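MAU2 chromatid cohesion factor homolog (Saccharomyces cerevisiae, PDB 4XDN) forms a complex with SCC2 that is required for the cohesin complex to associate with chromosomes, and so takes part in sister chromatid cohesion. Local coordinates at residues F216-R229 with L252-C266. Sequence-based numbering, arbitrary orientation.
Sequences FLNLCYVNYLLNER and LYAWKLALEMVIQLC
The CA atoms of L219 and K256, and of N223 and L259, lie nearest each other where helix 216-228 packs on helix 252-266, the axes 10.5 Å apart and nearly parallel at 28°. This is knobs-into-holes packing in the buried interior of a mainly helical fold. L219 sits among L252, W255, K256 and L259. Its CB lies over one face of the W255 six-membered ring, 3.9 Å from the centroid, a CH-pi contact. L259 CD1 lies over the pyrrole part of the same face, toward the rim, and reaches L219 CD2 at 3.7 Å. The first torsion of W255 puts CG opposite the backbone N and sends the indole among F216, L219, C220 and N223. C220 SG meets the edge of the six-membered ring. At the pyrrole edge NE1 donates to N223 OD1 over 2.9 Å, with an N-H...O angle of 150°. The acceptor lies in the indole plane, but the amide plane is turned 50° from it. N223 ND2 bonds to the backbone of another protein's chain, so both ends of the amide are held. Further along, L226 is the knob among L259, V262, I263 and C266; its CD1 is 3.9 Å from V262 CG1. R229 has positive phi and closes the helix in a Schellman motif; its guanidinium salt-bridges D494 and E447. C266 SG lies 3.5 Å above the R229 guanidinium plane, over its centre.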
ATOM      1  N   PHE A 216       6.446  13.243  12.745  1.00 30.52           N
ATOM      2  CA  PHE A 216       6.684  12.860  11.360  1.00 28.35           C
ATOM      3  C   PHE A 216       7.240  11.441  11.284  1.00 27.75           C
ATOM      4  O   PHE A 216       6.763  10.615  10.509  1.00 26.13           O
ATOM      5  CB  PHE A 216       7.650  13.828  10.680  1.00 28.00           C
ATOM      6  CG  PHE A 216       8.268  13.275   9.429  1.00 25.47           C
ATOM      7  CD1 PHE A 216       7.510  13.118   8.279  1.00 25.84           C
ATOM      8  CD2 PHE A 216       9.598  12.897   9.406  1.00 25.11           C
ATOM      9  CE1 PHE A 216       8.072  12.600   7.128  1.00 25.01           C
ATOM     10  CE2 PHE A 216      10.164  12.378   8.257  1.00 24.81           C
ATOM     11  CZ  PHE A 216       9.398  12.229   7.116  1.00 26.38           C
ATOM     12  N   LEU A 217       8.258  11.168  12.094  1.00 27.82           N
ATOM     13  CA  LEU A 217       8.892   9.856  12.112  1.00 28.11           C
ATOM     14  C   LEU A 217       7.910   8.777  12.542  1.00 28.09           C
ATOM     15  O   LEU A 217       7.960   7.650  12.053  1.00 26.19           O
ATOM     16  CB  LEU A 217      10.098   9.859  13.048  1.00 28.32           C
ATOM     17  CG  LEU A 217      11.274  10.731  12.620  1.00 30.54           C
ATOM     18  CD1 LEU A 217      12.252  10.864  13.771  1.00 33.94           C
ATOM     19  CD2 LEU A 217      11.956  10.153  11.390  1.00 31.55           C
ATOM     20  N   ASN A 218       7.019   9.126  13.460  1.00 28.27           N
ATOM     21  CA  ASN A 218       6.031   8.176  13.943  1.00 30.46           C
ATOM     22  C   ASN A 218       5.024   7.836  12.848  1.00 29.88           C
ATOM     23  O   ASN A 218       4.523   6.716  12.785  1.00 28.93           O
ATOM     24  CB  ASN A 218       5.312   8.729  15.172  1.00 33.43           C
ATOM     25  CG  ASN A 218       4.328   7.742  15.760  1.00 34.04           C
ATOM     26  OD1 ASN A 218       4.721   6.738  16.351  1.00 34.09           O
ATOM     27  ND2 ASN A 218       3.040   8.020  15.599  1.00 34.31           N
ATOM     28  N   LEU A 219       4.736   8.806  11.986  1.00 28.43           N
ATOM     29  CA  LEU A 219       3.863   8.576  10.842  1.00 28.99           C
ATOM     30  C   LEU A 219       4.534   7.624   9.859  1.00 29.00           C
ATOM     31  O   LEU A 219       3.884   6.735   9.307  1.00 29.67           O
ATOM     32  CB  LEU A 219       3.512   9.898  10.152  1.00 28.34           C
ATOM     33  CG  LEU A 219       2.566  10.821  10.918  1.00 30.96           C
ATOM     34  CD1 LEU A 219       2.577  12.217  10.317  1.00 29.51           C
ATOM     35  CD2 LEU A 219       1.159  10.255  10.924  1.00 33.99           C
ATOM     36  N   CYS A 220       5.834   7.815   9.643  1.00 27.17           N
ATOM     37  CA  CYS A 220       6.613   6.903   8.810  1.00 27.74           C
ATOM     38  C   CYS A 220       6.536   5.499   9.393  1.00 29.74           C
ATOM     39  O   CYS A 220       6.397   4.515   8.665  1.00 28.07           O
ATOM     40  CB  CYS A 220       8.078   7.347   8.715  1.00 25.44           C
ATOM     41  SG  CYS A 220       8.375   8.927   7.876  1.00 27.85           S
ATOM     42  N   TYR A 221       6.623   5.423  10.717  1.00 31.86           N
ATOM     43  CA  TYR A 221       6.589   4.152  11.428  1.00 29.38           C
ATOM     44  C   TYR A 221       5.259   3.442  11.210  1.00 26.90           C
ATOM     45  O   TYR A 221       5.224   2.297  10.762  1.00 27.73           O
ATOM     46  CB  TYR A 221       6.825   4.382  12.922  1.00 29.53           C
ATOM     47  CG  TYR A 221       6.992   3.127  13.752  1.00 29.09           C
ATOM     48  CD1 TYR A 221       7.416   1.934  13.183  1.00 28.53           C
ATOM     49  CD2 TYR A 221       6.726   3.143  15.115  1.00 30.62           C
ATOM     50  CE1 TYR A 221       7.573   0.793  13.951  1.00 31.87           C
ATOM     51  CE2 TYR A 221       6.876   2.010  15.887  1.00 33.06           C
ATOM     52  CZ  TYR A 221       7.299   0.839  15.301  1.00 34.24           C
ATOM     53  OH  TYR A 221       7.446  -0.291  16.072  1.00 38.28           O
ATOM     54  N   VAL A 222       4.167   4.133  11.522  1.00 25.89           N
ATOM     55  CA  VAL A 222       2.834   3.557  11.396  1.00 29.92           C
ATOM     56  C   VAL A 222       2.568   3.111   9.960  1.00 28.53           C
ATOM     57  O   VAL A 222       2.057   2.014   9.734  1.00 27.15           O
ATOM     58  CB  VAL A 222       1.744   4.558  11.844  1.00 31.69           C
ATOM     59  CG1 VAL A 222       0.345   4.034  11.518  1.00 33.14           C
ATOM     60  CG2 VAL A 222       1.864   4.831  13.336  1.00 32.14           C
ATOM     61  N   ASN A 223       2.926   3.954   8.995  1.00 28.58           N
ATOM     62  CA  ASN A 223       2.704   3.626   7.591  1.00 28.84           C
ATOM     63  C   ASN A 223       3.484   2.380   7.187  1.00 27.24           C
ATOM     64  O   ASN A 223       2.966   1.522   6.474  1.00 26.85           O
ATOM     65  CB  ASN A 223       3.095   4.797   6.686  1.00 28.18           C
ATOM     66  CG  ASN A 223       2.227   4.891   5.437  1.00 29.35           C
ATOM     67  OD1 ASN A 223       1.980   5.985   4.925  1.00 29.19           O
ATOM     68  ND2 ASN A 223       1.746   3.747   4.950  1.00 30.80           N
ATOM     69  N   TYR A 224       4.728   2.281   7.643  1.00 26.47           N
ATOM     70  CA  TYR A 224       5.533   1.091   7.384  1.00 30.03           C
ATOM     71  C   TYR A 224       4.854  -0.164   7.931  1.00 30.63           C
ATOM     72  O   TYR A 224       4.786  -1.187   7.253  1.00 31.16           O
ATOM     73  CB  TYR A 224       6.927   1.231   7.997  1.00 28.89           C
ATOM     74  CG  TYR A 224       7.587  -0.099   8.287  1.00 28.75           C
ATOM     75  CD1 TYR A 224       8.209  -0.825   7.279  1.00 26.59           C
ATOM     76  CD2 TYR A 224       7.579  -0.633   9.569  1.00 29.13           C
ATOM     77  CE1 TYR A 224       8.808  -2.042   7.540  1.00 27.48           C
ATOM     78  CE2 TYR A 224       8.174  -1.851   9.839  1.00 29.79           C
ATOM     79  CZ  TYR A 224       8.785  -2.551   8.821  1.00 29.29           C
ATOM     80  OH  TYR A 224       9.377  -3.763   9.091  1.00 32.86           O
ATOM     81  N   LEU A 225       4.357  -0.075   9.160  1.00 30.22           N
ATOM     82  CA  LEU A 225       3.714  -1.213   9.809  1.00 30.63           C
ATOM     83  C   LEU A 225       2.445  -1.618   9.064  1.00 29.70           C
ATOM     84  O   LEU A 225       2.179  -2.805   8.885  1.00 30.08           O
ATOM     85  CB  LEU A 225       3.391  -0.885  11.270  1.00 32.90           C
ATOM     86  CG  LEU A 225       4.593  -0.678  12.198  1.00 33.78           C
ATOM     87  CD1 LEU A 225       4.140  -0.126  13.537  1.00 33.71           C
ATOM     88  CD2 LEU A 225       5.369  -1.973  12.400  1.00 35.04           C
ATOM     89  N   LEU A 226       1.671  -0.631   8.627  1.00 28.00           N
ATOM     90  CA  LEU A 226       0.449  -0.896   7.876  1.00 29.72           C
ATOM     91  C   LEU A 226       0.757  -1.530   6.520  1.00 30.02           C
ATOM     92  O   LEU A 226       0.034  -2.419   6.067  1.00 31.90           O
ATOM     93  CB  LEU A 226      -0.350   0.391   7.683  1.00 30.88           C
ATOM     94  CG  LEU A 226      -1.107   0.905   8.909  1.00 31.38           C
ATOM     95  CD1 LEU A 226      -1.620   2.315   8.656  1.00 33.35           C
ATOM     96  CD2 LEU A 226      -2.259  -0.022   9.268  1.00 30.68           C
ATOM     97  N   ASN A 227       1.828  -1.072   5.877  1.00 26.89           N
ATOM     98  CA  ASN A 227       2.256  -1.638   4.601  1.00 26.73           C
ATOM     99  C   ASN A 227       2.601  -3.116   4.730  1.00 28.75           C
ATOM    100  O   ASN A 227       2.406  -3.889   3.791  1.00 34.82           O
ATOM    101  CB  ASN A 227       3.468  -0.881   4.050  1.00 27.81           C
ATOM    102  CG  ASN A 227       3.158   0.567   3.729  1.00 28.98           C
ATOM    103  OD1 ASN A 227       1.997   0.947   3.591  1.00 30.42           O
ATOM    104  ND2 ASN A 227       4.200   1.386   3.608  1.00 30.40           N
ATOM    105  N   GLU A 228       3.119  -3.495   5.895  1.00 28.36           N
ATOM    106  CA  GLU A 228       3.502  -4.878   6.168  1.00 30.19           C
ATOM    107  C   GLU A 228       2.410  -5.622   6.938  1.00 32.53           C
ATOM    108  O   GLU A 228       2.535  -6.818   7.209  1.00 33.77           O
ATOM    109  CB  GLU A 228       4.811  -4.915   6.961  1.00 33.33           C
ATOM    110  CG  GLU A 228       6.012  -4.324   6.230  1.00 36.56           C
ATOM    111  CD  GLU A 228       6.444  -5.154   5.031  1.00 40.43           C
ATOM    112  OE1 GLU A 228       6.039  -6.330   4.935  1.00 42.66           O
ATOM    113  OE2 GLU A 228       7.193  -4.626   4.183  1.00 41.07           O
ATOM    114  N   ARG A 229       1.344  -4.902   7.282  1.00 31.65           N
ATOM    115  CA  ARG A 229       0.264  -5.433   8.110  1.00 33.70           C
ATOM    116  C   ARG A 229       0.787  -5.986   9.433  1.00 35.27           C
ATOM    117  O   ARG A 229       0.237  -6.944   9.974  1.00 37.98           O
ATOM    118  CB  ARG A 229      -0.518  -6.521   7.358  1.00 35.07           C
ATOM    119  CG  ARG A 229      -1.244  -6.028   6.111  1.00 34.39           C
ATOM    120  CD  ARG A 229      -2.251  -4.935   6.429  1.00 35.61           C
ATOM    121  NE  ARG A 229      -3.578  -5.240   5.895  1.00 49.27           N
ATOM    122  CZ  ARG A 229      -4.626  -5.628   6.618  1.00 58.05           C
ATOM    123  NH1 ARG A 229      -4.540  -5.766   7.935  1.00 61.98           N
ATOM    124  NH2 ARG A 229      -5.778  -5.875   6.017  1.00 62.97           N
ATOM    125  N   LEU A 252       1.117  17.208   6.920  1.00 30.48           N
ATOM    126  CA  LEU A 252       1.426  16.012   7.694  1.00 28.95           C
ATOM    127  C   LEU A 252       0.214  15.526   8.486  1.00 29.37           C
ATOM    128  O   LEU A 252       0.075  14.331   8.737  1.00 28.11           O
ATOM    129  CB  LEU A 252       2.600  16.274   8.642  1.00 30.33           C
ATOM    130  CG  LEU A 252       3.972  16.456   7.984  1.00 31.69           C
ATOM    131  CD1 LEU A 252       5.019  16.825   9.031  1.00 32.12           C
ATOM    132  CD2 LEU A 252       4.397  15.203   7.227  1.00 31.34           C
ATOM    133  N   TYR A 253      -0.665  16.444   8.876  1.00 30.57           N
ATOM    134  CA  TYR A 253      -1.856  16.053   9.620  1.00 28.54           C
ATOM    135  C   TYR A 253      -2.833  15.307   8.712  1.00 29.69           C
ATOM    136  O   TYR A 253      -3.528  14.396   9.155  1.00 30.74           O
ATOM    137  CB  TYR A 253      -2.544  17.267  10.243  1.00 30.63           C
ATOM    138  CG  TYR A 253      -3.539  16.886  11.317  1.00 35.29           C
ATOM    139  CD1 TYR A 253      -3.120  16.616  12.613  1.00 38.35           C
ATOM    140  CD2 TYR A 253      -4.896  16.781  11.031  1.00 37.56           C
ATOM    141  CE1 TYR A 253      -4.026  16.261  13.598  1.00 40.91           C
ATOM    142  CE2 TYR A 253      -5.807  16.426  12.009  1.00 39.68           C
ATOM    143  CZ  TYR A 253      -5.365  16.166  13.290  1.00 42.05           C
ATOM    144  OH  TYR A 253      -6.267  15.813  14.269  1.00 43.90           O
ATOM    145  N   ALA A 254      -2.886  15.694   7.441  1.00 28.97           N
ATOM    146  CA  ALA A 254      -3.707  14.980   6.468  1.00 30.48           C
ATOM    147  C   ALA A 254      -3.229  13.537   6.360  1.00 30.41           C
ATOM    148  O   ALA A 254      -4.025  12.616   6.180  1.00 28.64           O
ATOM    149  CB  ALA A 254      -3.653  15.665   5.114  1.00 29.72           C
ATOM    150  N   TRP A 255      -1.917  13.358   6.477  1.00 29.41           N
ATOM    151  CA  TRP A 255      -1.305  12.036   6.437  1.00 27.70           C
ATOM    152  C   TRP A 255      -1.698  11.249   7.678  1.00 28.03           C
ATOM    153  O   TRP A 255      -1.967  10.052   7.604  1.00 28.61           O
ATOM    154  CB  TRP A 255       0.218  12.164   6.336  1.00 27.83           C
ATOM    155  CG  TRP A 255       0.945  10.879   6.089  1.00 27.24           C
ATOM    156  CD1 TRP A 255       0.409   9.694   5.681  1.00 28.93           C
ATOM    157  CD2 TRP A 255       2.354  10.654   6.237  1.00 28.47           C
ATOM    158  NE1 TRP A 255       1.396   8.744   5.563  1.00 27.34           N
ATOM    159  CE2 TRP A 255       2.599   9.309   5.900  1.00 26.70           C
ATOM    160  CE3 TRP A 255       3.430  11.462   6.621  1.00 28.88           C
ATOM    161  CZ2 TRP A 255       3.876   8.751   5.934  1.00 26.06           C
ATOM    162  CZ3 TRP A 255       4.698  10.905   6.654  1.00 30.30           C
ATOM    163  CH2 TRP A 255       4.910   9.564   6.314  1.00 28.49           C
ATOM    164  N   LYS A 256      -1.728  11.930   8.819  1.00 28.69           N
ATOM    165  CA  LYS A 256      -2.169  11.317  10.065  1.00 29.55           C
ATOM    166  C   LYS A 256      -3.599  10.809   9.916  1.00 29.83           C
ATOM    167  O   LYS A 256      -3.896   9.662  10.248  1.00 28.55           O
ATOM    168  CB  LYS A 256      -2.073  12.319  11.221  1.00 32.31           C
ATOM    169  CG  LYS A 256      -2.605  11.818  12.556  1.00 33.18           C
ATOM    170  CD  LYS A 256      -3.635  12.783  13.126  1.00 36.14           C
ATOM    171  CE  LYS A 256      -4.153  12.327  14.482  1.00 38.88           C
ATOM    172  NZ  LYS A 256      -5.621  12.561  14.629  1.00 42.50           N
ATOM    173  N   LEU A 257      -4.478  11.669   9.407  1.00 29.33           N
ATOM    174  CA  LEU A 257      -5.880  11.317   9.233  1.00 31.53           C
ATOM    175  C   LEU A 257      -6.044  10.158   8.255  1.00 29.74           C
ATOM    176  O   LEU A 257      -6.861   9.266   8.476  1.00 30.55           O
ATOM    177  CB  LEU A 257      -6.674  12.530   8.749  1.00 34.43           C
ATOM    178  CG  LEU A 257      -6.777  13.690   9.742  1.00 36.63           C
ATOM    179  CD1 LEU A 257      -7.403  14.901   9.074  1.00 40.73           C
ATOM    180  CD2 LEU A 257      -7.578  13.286  10.971  1.00 37.99           C
ATOM    181  N   ALA A 258      -5.264  10.172   7.180  1.00 27.95           N
ATOM    182  CA  ALA A 258      -5.315   9.101   6.192  1.00 28.36           C
ATOM    183  C   ALA A 258      -4.925   7.774   6.825  1.00 28.66           C
ATOM    184  O   ALA A 258      -5.568   6.751   6.589  1.00 27.82           O
ATOM    185  CB  ALA A 258      -4.403   9.413   5.021  1.00 25.35           C
ATOM    186  N   LEU A 259      -3.872   7.794   7.632  1.00 28.27           N
ATOM    187  CA  LEU A 259      -3.386   6.578   8.263  1.00 29.64           C
ATOM    188  C   LEU A 259      -4.399   6.039   9.265  1.00 29.34           C
ATOM    189  O   LEU A 259      -4.540   4.828   9.417  1.00 29.99           O
ATOM    190  CB  LEU A 259      -2.042   6.828   8.949  1.00 31.08           C
ATOM    191  CG  LEU A 259      -0.848   7.058   8.021  1.00 32.92           C
ATOM    192  CD1 LEU A 259       0.408   7.323   8.840  1.00 35.37           C
ATOM    193  CD2 LEU A 259      -0.634   5.882   7.086  1.00 32.38           C
ATOM    194  N   GLU A 260      -5.106   6.939   9.939  1.00 29.45           N
ATOM    195  CA  GLU A 260      -6.131   6.533  10.889  1.00 34.38           C
ATOM    196  C   GLU A 260      -7.298   5.870  10.155  1.00 35.17           C
ATOM    197  O   GLU A 260      -7.954   4.981  10.692  1.00 37.99           O
ATOM    198  CB  GLU A 260      -6.615   7.733  11.706  1.00 37.40           C
ATOM    199  CG  GLU A 260      -5.617   8.195  12.762  1.00 38.75           C
ATOM    200  CD  GLU A 260      -6.102   9.399  13.554  1.00 41.49           C
ATOM    201  OE1 GLU A 260      -6.841  10.230  12.988  1.00 42.32           O
ATOM    202  OE2 GLU A 260      -5.743   9.513  14.745  1.00 42.91           O
ATOM    203  N   MET A 261      -7.542   6.303   8.923  1.00 33.85           N
ATOM    204  CA  MET A 261      -8.562   5.689   8.082  1.00 35.86           C
ATOM    205  C   MET A 261      -8.152   4.279   7.670  1.00 33.05           C
ATOM    206  O   MET A 261      -8.961   3.352   7.708  1.00 32.52           O
ATOM    207  CB  MET A 261      -8.818   6.544   6.839  1.00 37.02           C
ATOM    208  CG  MET A 261      -9.970   7.526   6.985  1.00 39.48           C
ATOM    209  SD  MET A 261     -11.576   6.718   7.114  1.00 50.95           S
ATOM    210  CE  MET A 261     -11.723   5.977   5.490  1.00 80.77           C
ATOM    211  N   VAL A 262      -6.891   4.123   7.276  1.00 32.87           N
ATOM    212  CA  VAL A 262      -6.377   2.823   6.860  1.00 32.90           C
ATOM    213  C   VAL A 262      -6.390   1.844   8.031  1.00 35.50           C
ATOM    214  O   VAL A 262      -6.657   0.657   7.849  1.00 35.07           O
ATOM    215  CB  VAL A 262      -4.942   2.937   6.295  1.00 31.91           C
ATOM    216  CG1 VAL A 262      -4.366   1.556   5.982  1.00 31.29           C
ATOM    217  CG2 VAL A 262      -4.931   3.803   5.047  1.00 31.57           C
ATOM    218  N   ILE A 263      -6.100   2.343   9.230  1.00 37.39           N
ATOM    219  CA  ILE A 263      -6.108   1.501  10.419  1.00 39.01           C
ATOM    220  C   ILE A 263      -7.508   0.931  10.635  1.00 39.15           C
ATOM    221  O   ILE A 263      -7.661  -0.263  10.891  1.00 39.16           O
ATOM    222  CB  ILE A 263      -5.650   2.277  11.676  1.00 42.31           C
ATOM    223  CG1 ILE A 263      -4.148   2.557  11.600  1.00 43.77           C
ATOM    224  CG2 ILE A 263      -5.939   1.480  12.950  1.00 43.35           C
ATOM    225  CD1 ILE A 263      -3.643   3.560  12.625  1.00 45.25           C
ATOM    226  N   GLN A 264      -8.524   1.782  10.525  1.00 38.36           N
ATOM    227  CA  GLN A 264      -9.909   1.343  10.683  1.00 41.05           C
ATOM    228  C   GLN A 264     -10.288   0.349   9.594  1.00 40.02           C
ATOM    229  O   GLN A 264     -11.019  -0.610   9.842  1.00 39.85           O
ATOM    230  CB  GLN A 264     -10.867   2.537  10.655  1.00 42.02           C
ATOM    231  CG  GLN A 264     -10.740   3.462  11.851  1.00 45.59           C
ATOM    232  CD  GLN A 264     -10.949   2.742  13.167  1.00 48.09           C
ATOM    233  OE1 GLN A 264     -10.073   2.743  14.032  1.00 50.81           O
ATOM    234  NE2 GLN A 264     -12.112   2.121  13.325  1.00 48.27           N
ATOM    235  N   LEU A 265      -9.778   0.584   8.391  1.00 36.81           N
ATOM    236  CA  LEU A 265     -10.052  -0.285   7.256  1.00 36.87           C
ATOM    237  C   LEU A 265      -9.459  -1.671   7.488  1.00 36.37           C
ATOM    238  O   LEU A 265     -10.109  -2.688   7.241  1.00 33.25           O
ATOM    239  CB  LEU A 265      -9.489   0.334   5.974  1.00 39.26           C
ATOM    240  CG  LEU A 265      -9.983  -0.210   4.632  1.00 41.09           C
ATOM    241  CD1 LEU A 265     -11.483  -0.018   4.488  1.00 45.65           C
ATOM    242  CD2 LEU A 265      -9.258   0.472   3.488  1.00 39.13           C
ATOM    243  N   CYS A 266      -8.227  -1.703   7.984  1.00 36.24           N
ATOM    244  CA  CYS A 266      -7.515  -2.957   8.196  1.00 38.81           C
ATOM    245  C   CYS A 266      -8.122  -3.787   9.326  1.00 36.78           C
ATOM    246  O   CYS A 266      -8.039  -5.016   9.312  1.00 33.70           O
ATOM    247  CB  CYS A 266      -6.038  -2.677   8.488  1.00 40.51           C
ATOM    248  SG  CYS A 266      -5.103  -2.112   7.042  1.00 40.90           S
TER